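Local coordinates for HD-GYP domain-containing protein (Bdellovibrio bacteriovorus, PDB 3TM8) that binds a pair of iron ions in its HD-GYP domain and is probably related to the cyclic-di-GMP phosphodiesterases of bacterial signalling, at residues R32-I37 with I105-D110. Numbering follows the deposited sequence.
Sequences RGDQKI and IQTRAD. With DMS (dimethyl sulfoxide), chain G.
Arg32 lays its aliphatic chain beside the backbone carbonyl of Asp110, CG coming within 3.3 Å of Asp110 O, and then grips that same oxygen with its guanidinium. With its bend at chi2 (-73°) the chain runs across the helix, bringing Arg32 NH1 to 2.8 Å from Asp110 O. The nitrogen lies in the carbonyl plane, on a lone pair, although the oxygen sits out of the guanidinium plane and the N-H angle is only 134°. NH1 also bonds Gln113 OE1 further along the helix, while Arg32 NH2 points almost straight at the oxygen of dimethyl sulfoxide, 2.9 Å away, in the guanidinium plane. At Gly33 a water bridges the segments, taking the N-H of Gly33 and donating to Asp110 OD2, each at 2.8 Å. The other carboxylate oxygen, OD1, is met from above its plane by Gln106 NE2, so both oxygens of this buried group are engaged. Methyl CG2 of Thr107 packs 3.7 Å from Gly33 CA, its hydroxyl being turned to Asp104 OD1 near the start of the helix. Asp34 adds a looser touch, its OD1 3.8 Å from Thr107 CG2, the two side chains crossing at about a right angle. The loop between strands 23-27 and 41-45 thus docks on the first turns of helix 105-125, consistent with a junction between the N-terminal region and the iron-binding HD-GYP part.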
loop_
_atom_site.group_PDB
_atom_site.type_symbol
_atom_site.label_atom_id
_atom_site.label_comp_id
_atom_site.label_asym_id
_atom_site.label_seq_id
_atom_site.Cartn_x
_atom_site.Cartn_y
_atom_site.Cartn_z
ATOM N N ARG A 32 -6.710 -10.510 9.980
ATOM C CA ARG A 32 -6.060 -9.591 10.900
ATOM C C ARG A 32 -6.894 -9.451 12.157
ATOM O O ARG A 32 -8.100 -9.707 12.142
ATOM C CB ARG A 32 -5.909 -8.195 10.267
ATOM C CG ARG A 32 -5.024 -8.116 9.022
ATOM C CD ARG A 32 -3.529 -8.263 9.347
ATOM N NE ARG A 32 -2.702 -8.267 8.133
ATOM C CZ ARG A 32 -2.195 -7.184 7.546
ATOM N NH1 ARG A 32 -2.367 -5.983 8.075
ATOM N NH2 ARG A 32 -1.483 -7.304 6.435
ATOM N N GLY A 33 -6.254 -9.025 13.239
ATOM C CA GLY A 33 -6.971 -8.689 14.450
ATOM C C GLY A 33 -7.403 -9.884 15.271
ATOM O O GLY A 33 -7.088 -11.038 14.953
ATOM N N ASP A 34 -8.147 -9.590 16.331
ATOM C CA ASP A 34 -8.477 -10.577 17.355
ATOM C C ASP A 34 -9.777 -11.360 17.130
ATOM O O ASP A 34 -10.097 -12.254 17.913
ATOM C CB ASP A 34 -8.472 -9.926 18.749
ATOM C CG ASP A 34 -9.502 -8.812 18.892
ATOM O OD1 ASP A 34 -9.813 -8.120 17.899
ATOM O OD2 ASP A 34 -10.004 -8.627 20.019
ATOM N N GLN A 35 -10.522 -11.051 16.072
ATOM C CA GLN A 35 -11.746 -11.804 15.803
ATOM C C GLN A 35 -11.408 -13.254 15.464
ATOM O O GLN A 35 -10.535 -13.516 14.647
ATOM C CB GLN A 35 -12.587 -11.186 14.679
ATOM C CG GLN A 35 -13.894 -11.946 14.473
ATOM C CD GLN A 35 -14.737 -11.485 13.294
ATOM O OE1 GLN A 35 -15.762 -12.103 12.994
ATOM N NE2 GLN A 35 -14.317 -10.413 12.614
ATOM N N LYS A 36 -12.101 -14.198 16.090
ATOM C CA LYS A 36 -11.851 -15.610 15.813
ATOM C C LYS A 36 -12.488 -15.996 14.487
ATOM O O LYS A 36 -13.655 -15.682 14.238
ATOM C CB LYS A 36 -12.403 -16.497 16.934
ATOM C CG LYS A 36 -11.755 -16.267 18.287
ATOM C CD LYS A 36 -12.225 -17.310 19.287
ATOM C CE LYS A 36 -11.678 -17.040 20.678
ATOM N NZ LYS A 36 -12.134 -18.072 21.652
ATOM N N ILE A 37 -11.738 -16.682 13.632
ATOM C CA ILE A 37 -12.286 -17.082 12.345
ATOM C C ILE A 37 -13.226 -18.269 12.528
ATOM O O ILE A 37 -12.951 -19.155 13.325
ATOM C CB ILE A 37 -11.175 -17.403 11.308
ATOM C CG1 ILE A 37 -10.338 -18.612 11.728
ATOM C CG2 ILE A 37 -10.282 -16.178 11.083
ATOM C CD1 ILE A 37 -9.248 -18.979 10.701
ATOM N N ILE A 105 -5.209 0.437 19.356
ATOM C CA ILE A 105 -4.932 1.074 18.074
ATOM C C ILE A 105 -4.127 0.164 17.141
ATOM O O ILE A 105 -4.319 0.194 15.933
ATOM C CB ILE A 105 -4.242 2.460 18.256
ATOM C CG1 ILE A 105 -4.214 3.235 16.932
ATOM C CG2 ILE A 105 -2.838 2.298 18.841
ATOM C CD1 ILE A 105 -5.585 3.601 16.391
ATOM N N GLN A 106 -3.243 -0.656 17.696
ATOM C CA GLN A 106 -2.464 -1.546 16.838
ATOM C C GLN A 106 -3.358 -2.564 16.138
ATOM O O GLN A 106 -3.148 -2.885 14.963
ATOM C CB GLN A 106 -1.344 -2.271 17.595
ATOM C CG GLN A 106 -0.408 -3.037 16.657
ATOM C CD GLN A 106 0.338 -2.094 15.734
ATOM O OE1 GLN A 106 1.094 -1.244 16.198
ATOM N NE2 GLN A 106 0.094 -2.204 14.430
ATOM N N THR A 107 -4.355 -3.070 16.854
ATOM C CA THR A 107 -5.269 -4.027 16.263
ATOM C C THR A 107 -6.131 -3.365 15.195
ATOM O O THR A 107 -6.353 -3.928 14.127
ATOM C CB THR A 107 -6.119 -4.724 17.339
ATOM O OG1 THR A 107 -5.238 -5.378 18.257
ATOM C CG2 THR A 107 -7.040 -5.754 16.717
ATOM N N ARG A 108 -6.605 -2.155 15.476
ATOM C CA ARG A 108 -7.357 -1.402 14.478
ATOM C C ARG A 108 -6.505 -1.163 13.227
ATOM O O ARG A 108 -6.971 -1.363 12.102
ATOM C CB ARG A 108 -7.824 -0.067 15.055
ATOM C CG ARG A 108 -8.741 -0.210 16.268
ATOM C CD ARG A 108 -9.219 1.142 16.778
ATOM N NE ARG A 108 -9.910 1.858 15.720
ATOM C CZ ARG A 108 -10.063 3.179 15.673
ATOM N NH1 ARG A 108 -9.592 3.944 16.649
ATOM N NH2 ARG A 108 -10.690 3.728 14.641
ATOM N N ALA A 109 -5.256 -0.745 13.428
ATOM C CA ALA A 109 -4.330 -0.504 12.326
ATOM C C ALA A 109 -4.023 -1.785 11.556
ATOM O O ALA A 109 -3.961 -1.762 10.332
ATOM C CB ALA A 109 -3.058 0.130 12.836
ATOM N N ASP A 110 -3.833 -2.898 12.262
ATOM C CA ASP A 110 -3.599 -4.188 11.594
ATOM C C ASP A 110 -4.735 -4.475 10.615
ATOM O O ASP A 110 -4.512 -4.841 9.461
ATOM C CB ASP A 110 -3.532 -5.343 12.595
ATOM C CG ASP A 110 -2.214 -5.418 13.359
ATOM O OD1 ASP A 110 -1.288 -4.619 13.093
ATOM O OD2 ASP A 110 -2.108 -6.314 14.231
HETATM S S DMS G . -0.067 -11.021 5.675
HETATM O O DMS G . -0.974 -9.681 4.915
HETATM C C1 DMS G . 1.517 -11.090 4.799
HETATM C C2 DMS G . 0.518 -10.572 7.329
HETATM O O HOH W 1 -3.462 -8.589 13.402
#